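Local structure of putative oxidoreductase (Bacteroides fragilis NCTC 9343, 3FHL) at residues 132-137 / 244-249; 138-143 / 298-303; 52-55 / 59-62; 8-13 / 20-25. The protein is a putative oxidoreductase of the Gfo/Idh/MocA family that probably binds a nicotinamide adenine dinucleotide in its Rossmann domain and probably transfers hydride. One frame throughout, in Å; residues are numbered along the deposited sequence.

How the contacts relate
Two of the contacts build the N-terminal Rossmann domain and two the C-terminal alpha/beta domain. Contact 4 comes first along the chain, on strand 6-10 inside the parallel sheet; contact 3 follows at its edge strand 52-54, their centres about 13 Å apart. They touch where Leu-60 CD1 packs on the backbone of Gly-9 to Ala-11. Contacts 1 and 2, with centres about 7 Å apart, share helix 129-139 and the mixed sheet; probable hydrogen bonds from Asp-136 to Tyr-300 and Thr-133 to Ile-303 tie them. About 32 Å separates the centres of contacts 1 and 4. Contacts 1, 3 and 4 pack helices on sheets, whereas contact 2 joins the end of helix 129-139 to segment 298-303.

Contact 1: 132-137 / 244-249; sequences LTVRDI and FALHGT
The phenyl ring of Phe-244 receives a methyl group of Val-134 on one face, a CH-pi contact made from the helix side. CG2 of Val-134 stands 3.8 Å from the centroid of the Phe-244 ring and only 16° off the ring normal. It is shifted somewhat toward the rim, so its shortest approach is to CD1 of Phe-244, at 3.7 Å. The Phe-244 side chain also touches Gln-186 of helix 180-191 and Asp-130 and Phe-131, about one turn back along helix 129-139.

Val-134 forks over two residues of the strand. Its CG1 lies anti to the backbone N (chi1 165°), which turns CG2 to the Phe-244 ring while CG1 reaches CD2 of Leu-246 at 3.8 Å. Phe-244 and Leu-246, two apart on strand 244-248, both direct their side chains to the helix, whereas Ala-245 and His-247 between and beyond them do not. His-247 instead hydrogen-bonds through NE2 to Glu-241 of the second subunit.

All three touching residues are buried, and the attraction between them is largely dispersive. Leu-190 of helix 180-191 packs against Val-134, while Leu-138 and Leu-143 continue the apolar cover of Leu-246. The alternation of strand side chains beneath one helical valine is characteristic of a helix laid on a beta-sheet, here helix 129-139 against the mixed sheet of the C-terminal alpha/beta domain.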
loop_
_atom_site.group_PDB
_atom_site.type_symbol
_atom_site.label_atom_id
_atom_site.label_comp_id
_atom_site.label_asym_id
_atom_site.label_seq_id
_atom_site.Cartn_x
_atom_site.Cartn_y
_atom_site.Cartn_z
ATOM N N LEU C 132 -5.898 19.851 -0.483
ATOM C CA LEU C 132 -5.624 21.205 0.020
ATOM C C LEU C 132 -5.095 21.184 1.450
ATOM O O LEU C 132 -4.223 21.969 1.806
ATOM C CB LEU C 132 -6.889 22.080 -0.068
ATOM C CG LEU C 132 -7.329 22.495 -1.478
ATOM C CD1 LEU C 132 -8.618 23.319 -1.399
ATOM C CD2 LEU C 132 -6.244 23.311 -2.191
ATOM N N THR C 133 -5.627 20.281 2.269
ATOM C CA THR C 133 -5.150 20.144 3.630
ATOM C C THR C 133 -3.743 19.567 3.644
ATOM O O THR C 133 -2.892 20.050 4.383
ATOM C CB THR C 133 -6.102 19.281 4.466
ATOM O OG1 THR C 133 -7.422 19.843 4.405
ATOM C CG2 THR C 133 -5.648 19.255 5.902
ATOM N N VAL C 134 -3.491 18.561 2.805
ATOM C CA VAL C 134 -2.123 18.026 2.639
ATOM C C VAL C 134 -1.131 19.146 2.277
ATOM O O VAL C 134 -0.104 19.279 2.923
ATOM C CB VAL C 134 -2.064 16.846 1.608
ATOM C CG1 VAL C 134 -0.604 16.532 1.166
ATOM C CG2 VAL C 134 -2.757 15.591 2.174
ATOM N N ARG C 135 -1.465 19.976 1.287
ATOM C CA ARG C 135 -0.594 21.114 0.925
ATOM C C ARG C 135 -0.300 22.021 2.137
ATOM O O ARG C 135 0.847 22.433 2.349
ATOM C CB ARG C 135 -1.202 21.936 -0.223
ATOM C CG ARG C 135 -1.362 21.216 -1.558
ATOM C CD ARG C 135 -1.547 22.234 -2.707
ATOM N NE ARG C 135 -0.274 22.517 -3.372
ATOM C CZ ARG C 135 -0.077 22.504 -4.692
ATOM N NH1 ARG C 135 -1.081 22.273 -5.540
ATOM N NH2 ARG C 135 1.137 22.752 -5.169
ATOM N N ASP C 136 -1.339 22.291 2.936
ATOM C CA ASP C 136 -1.243 23.082 4.163
ATOM C C ASP C 136 -0.285 22.494 5.204
ATOM O O ASP C 136 0.557 23.213 5.745
ATOM C CB ASP C 136 -2.633 23.253 4.786
ATOM C CG ASP C 136 -2.669 24.324 5.871
ATOM O OD1 ASP C 136 -2.208 25.450 5.605
ATOM O OD2 ASP C 136 -3.179 24.047 6.985
ATOM N N ILE C 137 -0.415 21.188 5.462
ATOM C CA ILE C 137 0.448 20.455 6.407
ATOM C C ILE C 137 1.912 20.526 5.964
ATOM O O ILE C 137 2.805 20.756 6.775
ATOM C CB ILE C 137 -0.027 18.977 6.528
ATOM C CG1 ILE C 137 -1.239 18.902 7.451
ATOM C CG2 ILE C 137 1.083 18.049 7.041
ATOM C CD1 ILE C 137 -2.286 17.989 6.954
ATOM N N PHE C 244 -5.068 9.478 2.374
ATOM C CA PHE C 244 -3.678 9.912 2.452
ATOM C C PHE C 244 -3.022 9.349 3.689
ATOM O O PHE C 244 -3.630 9.298 4.765
ATOM C CB PHE C 244 -3.561 11.440 2.504
ATOM C CG PHE C 244 -3.802 12.127 1.178
ATOM C CD1 PHE C 244 -4.981 12.839 0.959
ATOM C CD2 PHE C 244 -2.855 12.069 0.152
ATOM C CE1 PHE C 244 -5.215 13.483 -0.282
ATOM C CE2 PHE C 244 -3.085 12.700 -1.071
ATOM C CZ PHE C 244 -4.259 13.406 -1.292
ATOM N N ALA C 245 -1.769 8.936 3.544
ATOM C CA ALA C 245 -0.935 8.676 4.708
ATOM C C ALA C 245 0.406 9.281 4.386
ATOM O O ALA C 245 1.044 8.889 3.420
ATOM C CB ALA C 245 -0.798 7.172 4.983
ATOM N N LEU C 246 0.805 10.262 5.182
ATOM C CA LEU C 246 2.090 10.915 4.994
ATOM C C LEU C 246 2.913 10.692 6.236
ATOM O O LEU C 246 2.373 10.696 7.329
ATOM C CB LEU C 246 1.900 12.418 4.749
ATOM C CG LEU C 246 1.539 12.838 3.316
ATOM C CD1 LEU C 246 0.112 12.521 2.982
ATOM C CD2 LEU C 246 1.766 14.333 3.167
ATOM N N HIS C 247 4.217 10.507 6.059
ATOM C CA HIS C 247 5.098 10.251 7.188
ATOM C C HIS C 247 6.288 11.161 7.060
ATOM O O HIS C 247 6.845 11.299 5.980
ATOM C CB HIS C 247 5.553 8.765 7.212
ATOM C CG HIS C 247 4.424 7.792 7.417
ATOM N ND1 HIS C 247 3.676 7.756 8.572
ATOM C CD2 HIS C 247 3.905 6.843 6.604
ATOM C CE1 HIS C 247 2.735 6.836 8.459
ATOM N NE2 HIS C 247 2.857 6.260 7.275
ATOM N N GLY C 248 6.672 11.782 8.169
ATOM C CA GLY C 248 7.880 12.594 8.201
ATOM C C GLY C 248 8.729 12.251 9.400
ATOM O O GLY C 248 8.379 11.353 10.188
ATOM N N THR C 249 9.841 12.965 9.545
ATOM C CA THR C 249 10.767 12.762 10.675
ATOM C C THR C 249 10.123 13.009 12.038
ATOM O O THR C 249 10.469 12.354 13.018
ATOM C CB THR C 249 12.052 13.636 10.544
ATOM O OG1 THR C 249 11.692 15.023 10.366
ATOM C CG2 THR C 249 12.877 13.173 9.346
#

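Contact 2: 138-143 / 298-303; sequences LAKSLL and RKYPGI
A Schellman motif ends helix 129-139, and the turn it begins brings Leu-142 against Tyr-300 of segment 298-303. Ser-141, with positive phi (51°), is the residue at which the chain leaves helical geometry. Its N hydrogen-bonds to Leu-138 O at 3.1 Å.

From this turn the side chains of Leu-142 and Tyr-300 reach toward each other from opposite directions. CD1 of Leu-142 lies 3.6 Å from CE1 of Tyr-300, oblique to the ring, and 3.9 Å from CZ of the same ring. A chi1 of -177° swings the tyrosine ring away from its own backbone N and carries the phenol toward the helix end. There the aliphatic part of Lys-140 passes across the hydroxyl, with CD 3.6 Å from Tyr-300 OH. Leu-287 of strand 286-291 packs on both Leu-142 and Tyr-300.

The polar ends of Lys-140 and Tyr-300 turn to one carboxylate, that of Asp-136 on the preceding helical turn: Lys-140 NZ forms a salt bridge with OD1, and Tyr-300 OH hydrogen-bonds to OD2. Apolar contact along the ring and a hydrogen bond at its hydroxyl together hold the phenol, and the positive lysine nearby probably favours the charged form of the aspartate.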
loop_
_atom_site.group_PDB
_atom_site.type_symbol
_atom_site.label_atom_id
_atom_site.label_comp_id
_atom_site.label_asym_id
_atom_site.label_seq_id
_atom_site.Cartn_x
_atom_site.Cartn_y
_atom_site.Cartn_z
ATOM N N LEU C 138 2.139 20.352 4.669
ATOM C CA LEU C 138 3.489 20.421 4.111
ATOM C C LEU C 138 4.059 21.846 4.137
ATOM O O LEU C 138 5.230 22.046 4.494
ATOM C CB LEU C 138 3.505 19.854 2.688
ATOM C CG LEU C 138 3.122 18.367 2.550
ATOM C CD1 LEU C 138 3.001 17.996 1.086
ATOM C CD2 LEU C 138 4.106 17.453 3.284
ATOM N N ALA C 139 3.229 22.821 3.765
ATOM C CA ALA C 139 3.584 24.252 3.841
ATOM C C ALA C 139 4.048 24.651 5.247
ATOM O O ALA C 139 5.014 25.399 5.408
ATOM C CB ALA C 139 2.383 25.124 3.396
ATOM N N LYS C 140 3.367 24.111 6.256
ATOM C CA LYS C 140 3.630 24.421 7.658
ATOM C C LYS C 140 4.723 23.548 8.291
ATOM O O LYS C 140 5.034 23.715 9.480
ATOM C CB LYS C 140 2.330 24.303 8.466
ATOM C CG LYS C 140 1.285 25.414 8.194
ATOM C CD LYS C 140 -0.007 25.169 8.989
ATOM C CE LYS C 140 -0.945 26.387 8.992
ATOM N NZ LYS C 140 -1.086 27.064 7.671
ATOM N N SER C 141 5.287 22.622 7.504
ATOM C CA SER C 141 6.317 21.660 7.963
ATOM C C SER C 141 5.948 20.897 9.237
ATOM O O SER C 141 6.804 20.619 10.070
ATOM C CB SER C 141 7.683 22.339 8.125
ATOM O OG SER C 141 8.107 22.918 6.907
ATOM N N LEU C 142 4.669 20.556 9.375
ATOM C CA LEU C 142 4.150 19.961 10.608
ATOM C C LEU C 142 4.686 18.551 10.882
ATOM O O LEU C 142 4.739 18.136 12.039
ATOM C CB LEU C 142 2.619 19.927 10.596
ATOM C CG LEU C 142 1.824 21.235 10.654
ATOM C CD1 LEU C 142 0.363 20.893 10.706
ATOM C CD2 LEU C 142 2.196 22.077 11.861
ATOM N N LEU C 143 5.082 17.846 9.819
ATOM C CA LEU C 143 5.615 16.469 9.916
ATOM C C LEU C 143 7.126 16.451 10.033
ATOM O O LEU C 143 7.722 15.383 10.135
ATOM C CB LEU C 143 5.178 15.623 8.705
ATOM C CG LEU C 143 3.678 15.613 8.406
ATOM C CD1 LEU C 143 3.342 14.710 7.220
ATOM C CD2 LEU C 143 2.892 15.178 9.643
ATOM N N ARG C 298 -4.181 14.492 17.346
ATOM C CA ARG C 298 -5.521 15.004 17.263
ATOM C C ARG C 298 -5.985 15.236 15.862
ATOM O O ARG C 298 -5.200 15.276 14.978
ATOM C CB ARG C 298 -5.648 16.278 18.055
ATOM C CG ARG C 298 -4.982 17.421 17.440
ATOM C CD ARG C 298 -4.536 18.441 18.453
ATOM N NE ARG C 298 -3.995 19.570 17.729
ATOM C CZ ARG C 298 -2.995 20.333 18.119
ATOM N NH1 ARG C 298 -2.605 21.285 17.333
ATOM N NH2 ARG C 298 -2.399 20.157 19.269
ATOM N N LYS C 299 -7.283 15.368 15.681
ATOM C CA LYS C 299 -7.842 15.721 14.387
ATOM C C LYS C 299 -7.357 17.104 13.955
ATOM O O LYS C 299 -7.256 18.029 14.770
ATOM C CB LYS C 299 -9.372 15.632 14.404
ATOM C CG LYS C 299 -9.897 14.208 14.474
ATOM C CD LYS C 299 -9.181 13.296 13.458
ATOM C CE LYS C 299 -9.924 12.017 13.233
ATOM N NZ LYS C 299 -11.202 12.259 12.500
ATOM N N TYR C 300 -7.010 17.226 12.677
ATOM C CA TYR C 300 -6.435 18.464 12.159
ATOM C C TYR C 300 -7.511 19.250 11.414
ATOM O O TYR C 300 -8.004 18.773 10.391
ATOM C CB TYR C 300 -5.253 18.155 11.230
ATOM C CG TYR C 300 -4.571 19.400 10.712
ATOM C CD1 TYR C 300 -3.807 20.189 11.550
ATOM C CD2 TYR C 300 -4.720 19.798 9.386
ATOM C CE1 TYR C 300 -3.191 21.341 11.083
ATOM C CE2 TYR C 300 -4.109 20.946 8.906
ATOM C CZ TYR C 300 -3.344 21.712 9.758
ATOM O OH TYR C 300 -2.729 22.843 9.281
ATOM N N PRO C 301 -7.889 20.448 11.933
ATOM C CA PRO C 301 -8.890 21.278 11.256
ATOM C C PRO C 301 -8.383 21.619 9.865
ATOM O O PRO C 301 -7.346 22.267 9.721
ATOM C CB PRO C 301 -8.976 22.534 12.137
ATOM C CG PRO C 301 -8.462 22.098 13.485
ATOM C CD PRO C 301 -7.405 21.075 13.178
ATOM N N GLY C 302 -9.085 21.130 8.852
ATOM C CA GLY C 302 -8.551 21.177 7.510
ATOM C C GLY C 302 -8.909 22.423 6.732
ATOM O O GLY C 302 -9.590 23.323 7.235
ATOM N N ILE C 303 -8.413 22.465 5.501
ATOM C CA ILE C 303 -8.801 23.450 4.507
ATOM C C ILE C 303 -10.072 22.983 3.806
ATOM O O ILE C 303 -10.161 21.825 3.409
ATOM C CB ILE C 303 -7.670 23.623 3.468
ATOM C CG1 ILE C 303 -6.345 23.986 4.162
ATOM C CG2 ILE C 303 -8.030 24.665 2.419
ATOM C CD1 ILE C 303 -6.378 25.259 4.957
#

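Contact 3: 52-55 / 59-62; sequences SIVR and ELTE
Val-54 and Glu-59 run past each other in opposite directions, the valine pointing from the strand to the helix and the glutamate from the helix back toward the strand end. CB of Glu-59 rests 3.9 Å from CB of Val-54, and the rest of the acidic chain follows the valine's flank. Extended beyond CG (chi2 170°), Glu-59 carries its carboxylate as far as the start of Arg-55, with OE1 still 3.8 Å from CB of Val-54.

Val-54 also meets Leu-60, through CG2. CD2 of Leu-60 lies 4.0 Å from CG2 of Val-54, the two side chains lying at a slant. Val-37 of strand 31-37 adds to this apolar group by touching both residues. Strand 52-54 is an outermost strand of the parallel sheet in the NAD-binding Rossmann fold, and the short helix 58-61 turns back to lean on its end, so that Leu-60 reaches strands 31-37 and 68-71 as well.

The carboxylate lies beyond the apolar group, beside the start of Arg-55. It is held mainly by Ser-56 OG, which hydrogen-bonds to OE2, and by a water that donates to Glu-59 OE1 at 2.6 Å and weakly accepts from Arg-55 N. Arg-55 N adds a weak hydrogen bond to Glu-59 OE2, 3.5 Å long and bent to 139°. Arg-55 sends its own charged end away from the helix, where NH2 forms a salt bridge with Glu-42 and NH1 bonds to the carbonyl oxygens of Glu-38 and Lys-41. One face of its guanidinium group lies over CG2 of Ile-53.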
loop_
_atom_site.group_PDB
_atom_site.type_symbol
_atom_site.label_atom_id
_atom_site.label_comp_id
_atom_site.label_asym_id
_atom_site.label_seq_id
_atom_site.Cartn_x
_atom_site.Cartn_y
_atom_site.Cartn_z
ATOM N N SER C 52 -27.930 32.606 -22.063
ATOM C CA SER C 52 -28.548 32.437 -23.375
ATOM C C SER C 52 -28.275 31.045 -23.935
ATOM O O SER C 52 -27.122 30.651 -24.097
ATOM C CB SER C 52 -28.054 33.507 -24.353
ATOM O OG SER C 52 -28.454 34.797 -23.927
ATOM N N ILE C 53 -29.341 30.308 -24.234
ATOM C CA ILE C 53 -29.208 28.991 -24.855
ATOM C C ILE C 53 -28.947 29.119 -26.351
ATOM O O ILE C 53 -29.721 29.746 -27.070
ATOM C CB ILE C 53 -30.438 28.078 -24.577
ATOM C CG1 ILE C 53 -30.450 27.649 -23.111
ATOM C CG2 ILE C 53 -30.416 26.825 -25.479
ATOM C CD1 ILE C 53 -31.832 27.350 -22.549
ATOM N N VAL C 54 -27.838 28.545 -26.804
ATOM C CA VAL C 54 -27.572 28.391 -28.230
ATOM C C VAL C 54 -27.619 26.908 -28.604
ATOM O O VAL C 54 -27.548 26.045 -27.732
ATOM C CB VAL C 54 -26.247 29.078 -28.688
ATOM C CG1 VAL C 54 -26.351 30.593 -28.522
ATOM C CG2 VAL C 54 -25.028 28.537 -27.950
ATOM N N ARG C 55 -27.762 26.623 -29.895
ATOM C CA ARG C 55 -28.015 25.268 -30.365
ATOM C C ARG C 55 -26.780 24.560 -30.910
ATOM O O ARG C 55 -26.823 23.362 -31.188
ATOM C CB ARG C 55 -29.126 25.267 -31.434
ATOM C CG ARG C 55 -30.516 25.696 -30.951
ATOM C CD ARG C 55 -30.977 24.861 -29.785
ATOM N NE ARG C 55 -32.246 25.309 -29.217
ATOM C CZ ARG C 55 -32.717 24.917 -28.032
ATOM N NH1 ARG C 55 -32.021 24.073 -27.277
ATOM N NH2 ARG C 55 -33.884 25.375 -27.592
ATOM N N GLU C 59 -21.798 28.597 -32.563
ATOM C CA GLU C 59 -22.385 29.820 -32.014
ATOM C C GLU C 59 -21.641 30.365 -30.789
ATOM O O GLU C 59 -21.818 31.532 -30.417
ATOM C CB GLU C 59 -23.869 29.620 -31.712
ATOM C CG GLU C 59 -24.724 29.559 -32.965
ATOM C CD GLU C 59 -26.143 29.126 -32.683
ATOM O OE1 GLU C 59 -26.979 29.987 -32.321
ATOM O OE2 GLU C 59 -26.423 27.920 -32.835
ATOM N N LEU C 60 -20.806 29.533 -30.166
ATOM C CA LEU C 60 -19.897 30.023 -29.136
ATOM C C LEU C 60 -18.660 30.598 -29.767
ATOM O O LEU C 60 -18.234 31.690 -29.400
ATOM C CB LEU C 60 -19.467 28.919 -28.153
ATOM C CG LEU C 60 -20.512 28.278 -27.255
ATOM C CD1 LEU C 60 -19.813 27.349 -26.235
ATOM C CD2 LEU C 60 -21.333 29.329 -26.565
ATOM N N THR C 61 -18.065 29.853 -30.695
ATOM C CA THR C 61 -16.772 30.248 -31.266
ATOM C C THR C 61 -16.888 31.497 -32.147
ATOM O O THR C 61 -15.928 32.260 -32.285
ATOM C CB THR C 61 -16.095 29.113 -32.075
ATOM O OG1 THR C 61 -16.940 28.708 -33.160
ATOM C CG2 THR C 61 -15.825 27.909 -31.201
ATOM N N GLU C 62 -18.068 31.703 -32.726
ATOM C CA GLU C 62 -18.294 32.852 -33.596
ATOM C C GLU C 62 -18.822 34.073 -32.856
ATOM O O GLU C 62 -19.007 35.128 -33.463
ATOM C CB GLU C 62 -19.240 32.488 -34.730
ATOM C CG GLU C 62 -18.602 31.655 -35.826
ATOM C CD GLU C 62 -19.606 31.231 -36.896
ATOM O OE1 GLU C 62 -20.829 31.440 -36.703
ATOM O OE2 GLU C 62 -19.166 30.681 -37.929
HETATM O O HOH W 1 -29.191 29.032 -31.374
#

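Contact 4: 8-13 / 20-25; sequences TGLAAF and FHAPFI
Leu-10, with Thr-8, makes the tight, buried part of this contact, and the leucine spreads its two methyl groups over adjacent residues of helix 15-27. CD1 of Leu-10 reaches CB of His-21 at 3.8 Å, the two side chains crossing at about a right angle, and CD2 of Leu-10 meets CB of Ala-22 at 3.9 Å. Its CG stands trans to the main-chain nitrogen (chi1 -175°), and the leucine extends from strand 6-10 into the helix surface. One turn farther on, CG2 of Ile-25 packs at 3.9 Å against CB of Thr-8, whose OG1 is hydrogen-bonded to Ile-6 O. Thr-8 and Leu-10, two apart on the strand, both face the helix, and Gly-9 lies between them in sequence. The short segments run nearly antiparallel, at 154°, with their axes 10.1 Å apart.

The looser end lies beyond the strand, at partly exposed Phe-13. There the ring offers only its edge: CE1 of Phe-13 touches CB of Ala-22 at 3.9 Å, close to the ring plane. Ile-36 of strand 31-37 also packs on Phe-13.

This is the first strand and helix of the beta-alpha-beta unit that opens the Rossmann fold. The interface itself is apolar, while the imidazole of His-21 finds its partners outside it: ND1 hydrogen-bonds to Tyr-311 OH and NE2 to Glu-95 OE2. The chemistry therefore divides at His-21, whose CB serves the hydrophobic core and whose two ring nitrogens, both bonded, fix the rotation of the imidazole.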
loop_
_atom_site.group_PDB
_atom_site.type_symbol
_atom_site.label_atom_id
_atom_site.label_comp_id
_atom_site.label_asym_id
_atom_site.label_seq_id
_atom_site.Cartn_x
_atom_site.Cartn_y
_atom_site.Cartn_z
ATOM N N THR C 8 -18.455 33.961 -20.582
ATOM C CA THR C 8 -18.148 32.545 -20.750
ATOM C C THR C 8 -19.229 31.772 -21.486
ATOM O O THR C 8 -20.429 31.920 -21.193
ATOM C CB THR C 8 -17.858 31.874 -19.388
ATOM O OG1 THR C 8 -16.927 32.679 -18.658
ATOM C CG2 THR C 8 -17.277 30.463 -19.568
ATOM N N GLY C 9 -18.778 30.959 -22.442
ATOM C CA GLY C 9 -19.622 29.993 -23.136
ATOM C C GLY C 9 -19.361 28.570 -22.646
ATOM O O GLY C 9 -18.216 28.120 -22.594
ATOM N N LEU C 10 -20.428 27.870 -22.285
ATOM C CA LEU C 10 -20.339 26.489 -21.800
ATOM C C LEU C 10 -20.791 25.547 -22.912
ATOM O O LEU C 10 -21.913 25.662 -23.408
ATOM C CB LEU C 10 -21.189 26.320 -20.531
ATOM C CG LEU C 10 -21.162 24.981 -19.763
ATOM C CD1 LEU C 10 -19.742 24.567 -19.376
ATOM C CD2 LEU C 10 -22.080 25.025 -18.539
ATOM N N ALA C 11 -19.912 24.621 -23.302
ATOM C CA ALA C 11 -20.134 23.779 -24.489
ATOM C C ALA C 11 -21.190 22.682 -24.326
ATOM O O ALA C 11 -21.692 22.169 -25.321
ATOM C CB ALA C 11 -18.818 23.183 -24.977
ATOM N N ALA C 12 -21.539 22.331 -23.086
ATOM C CA ALA C 12 -22.562 21.300 -22.837
ATOM C C ALA C 12 -23.243 21.447 -21.477
ATOM O O ALA C 12 -22.624 21.875 -20.494
ATOM C CB ALA C 12 -21.961 19.888 -22.989
ATOM N N PHE C 13 -24.522 21.096 -21.418
ATOM C CA PHE C 13 -25.229 21.081 -20.144
ATOM C C PHE C 13 -25.608 19.646 -19.737
ATOM O O PHE C 13 -26.702 19.392 -19.223
ATOM C CB PHE C 13 -26.448 22.011 -20.189
ATOM C CG PHE C 13 -26.885 22.521 -18.837
ATOM C CD1 PHE C 13 -26.065 23.370 -18.096
ATOM C CD2 PHE C 13 -28.136 22.177 -18.323
ATOM C CE1 PHE C 13 -26.477 23.860 -16.851
ATOM C CE2 PHE C 13 -28.557 22.649 -17.080
ATOM C CZ PHE C 13 -27.724 23.499 -16.343
ATOM N N PHE C 20 -19.937 20.615 -12.277
ATOM C CA PHE C 20 -18.607 21.191 -12.057
ATOM C C PHE C 20 -18.399 22.617 -12.565
ATOM O O PHE C 20 -17.520 23.330 -12.064
ATOM C CB PHE C 20 -17.537 20.279 -12.684
ATOM C CG PHE C 20 -17.452 18.920 -12.042
ATOM C CD1 PHE C 20 -16.978 18.782 -10.736
ATOM C CD2 PHE C 20 -17.860 17.786 -12.731
ATOM C CE1 PHE C 20 -16.910 17.530 -10.128
ATOM C CE2 PHE C 20 -17.792 16.532 -12.139
ATOM C CZ PHE C 20 -17.315 16.405 -10.831
ATOM N N HIS C 21 -19.177 23.023 -13.566
ATOM C CA HIS C 21 -18.887 24.264 -14.275
ATOM C C HIS C 21 -19.909 25.373 -14.065
ATOM O O HIS C 21 -19.585 26.393 -13.467
ATOM C CB HIS C 21 -18.675 23.975 -15.755
ATOM C CG HIS C 21 -17.578 22.997 -16.000
ATOM N ND1 HIS C 21 -16.275 23.234 -15.616
ATOM C CD2 HIS C 21 -17.593 21.765 -16.552
ATOM C CE1 HIS C 21 -15.529 22.194 -15.944
ATOM N NE2 HIS C 21 -16.306 21.288 -16.509
ATOM N N ALA C 22 -21.130 25.167 -14.549
ATOM C CA ALA C 22 -22.212 26.156 -14.358
ATOM C C ALA C 22 -22.431 26.685 -12.927
ATOM O O ALA C 22 -22.593 27.892 -12.765
ATOM C CB ALA C 22 -23.519 25.672 -14.983
ATOM N N PRO C 23 -22.422 25.810 -11.885
ATOM C CA PRO C 23 -22.567 26.364 -10.534
ATOM C C PRO C 23 -21.488 27.368 -10.108
ATOM O O PRO C 23 -21.783 28.257 -9.314
ATOM C CB PRO C 23 -22.501 25.111 -9.643
ATOM C CG PRO C 23 -22.998 24.052 -10.499
ATOM C CD PRO C 23 -22.369 24.336 -11.820
ATOM N N PHE C 24 -20.272 27.228 -10.642
ATOM C CA PHE C 24 -19.143 28.100 -10.290
ATOM C C PHE C 24 -18.947 29.308 -11.216
ATOM O O PHE C 24 -18.673 30.409 -10.742
ATOM C CB PHE C 24 -17.855 27.281 -10.161
ATOM C CG PHE C 24 -17.919 26.274 -9.054
ATOM C CD1 PHE C 24 -17.809 26.684 -7.726
ATOM C CD2 PHE C 24 -18.181 24.935 -9.328
ATOM C CE1 PHE C 24 -17.891 25.762 -6.683
ATOM C CE2 PHE C 24 -18.275 24.002 -8.292
ATOM C CZ PHE C 24 -18.140 24.421 -6.964
ATOM N N ILE C 25 -19.091 29.103 -12.520
ATOM C CA ILE C 25 -19.093 30.219 -13.472
ATOM C C ILE C 25 -20.191 31.222 -13.070
ATOM O O ILE C 25 -19.960 32.430 -13.083
ATOM C CB ILE C 25 -19.269 29.744 -14.947
ATOM C CG1 ILE C 25 -18.147 28.779 -15.348
ATOM C CG2 ILE C 25 -19.291 30.953 -15.911
ATOM C CD1 ILE C 25 -18.507 27.862 -16.472
#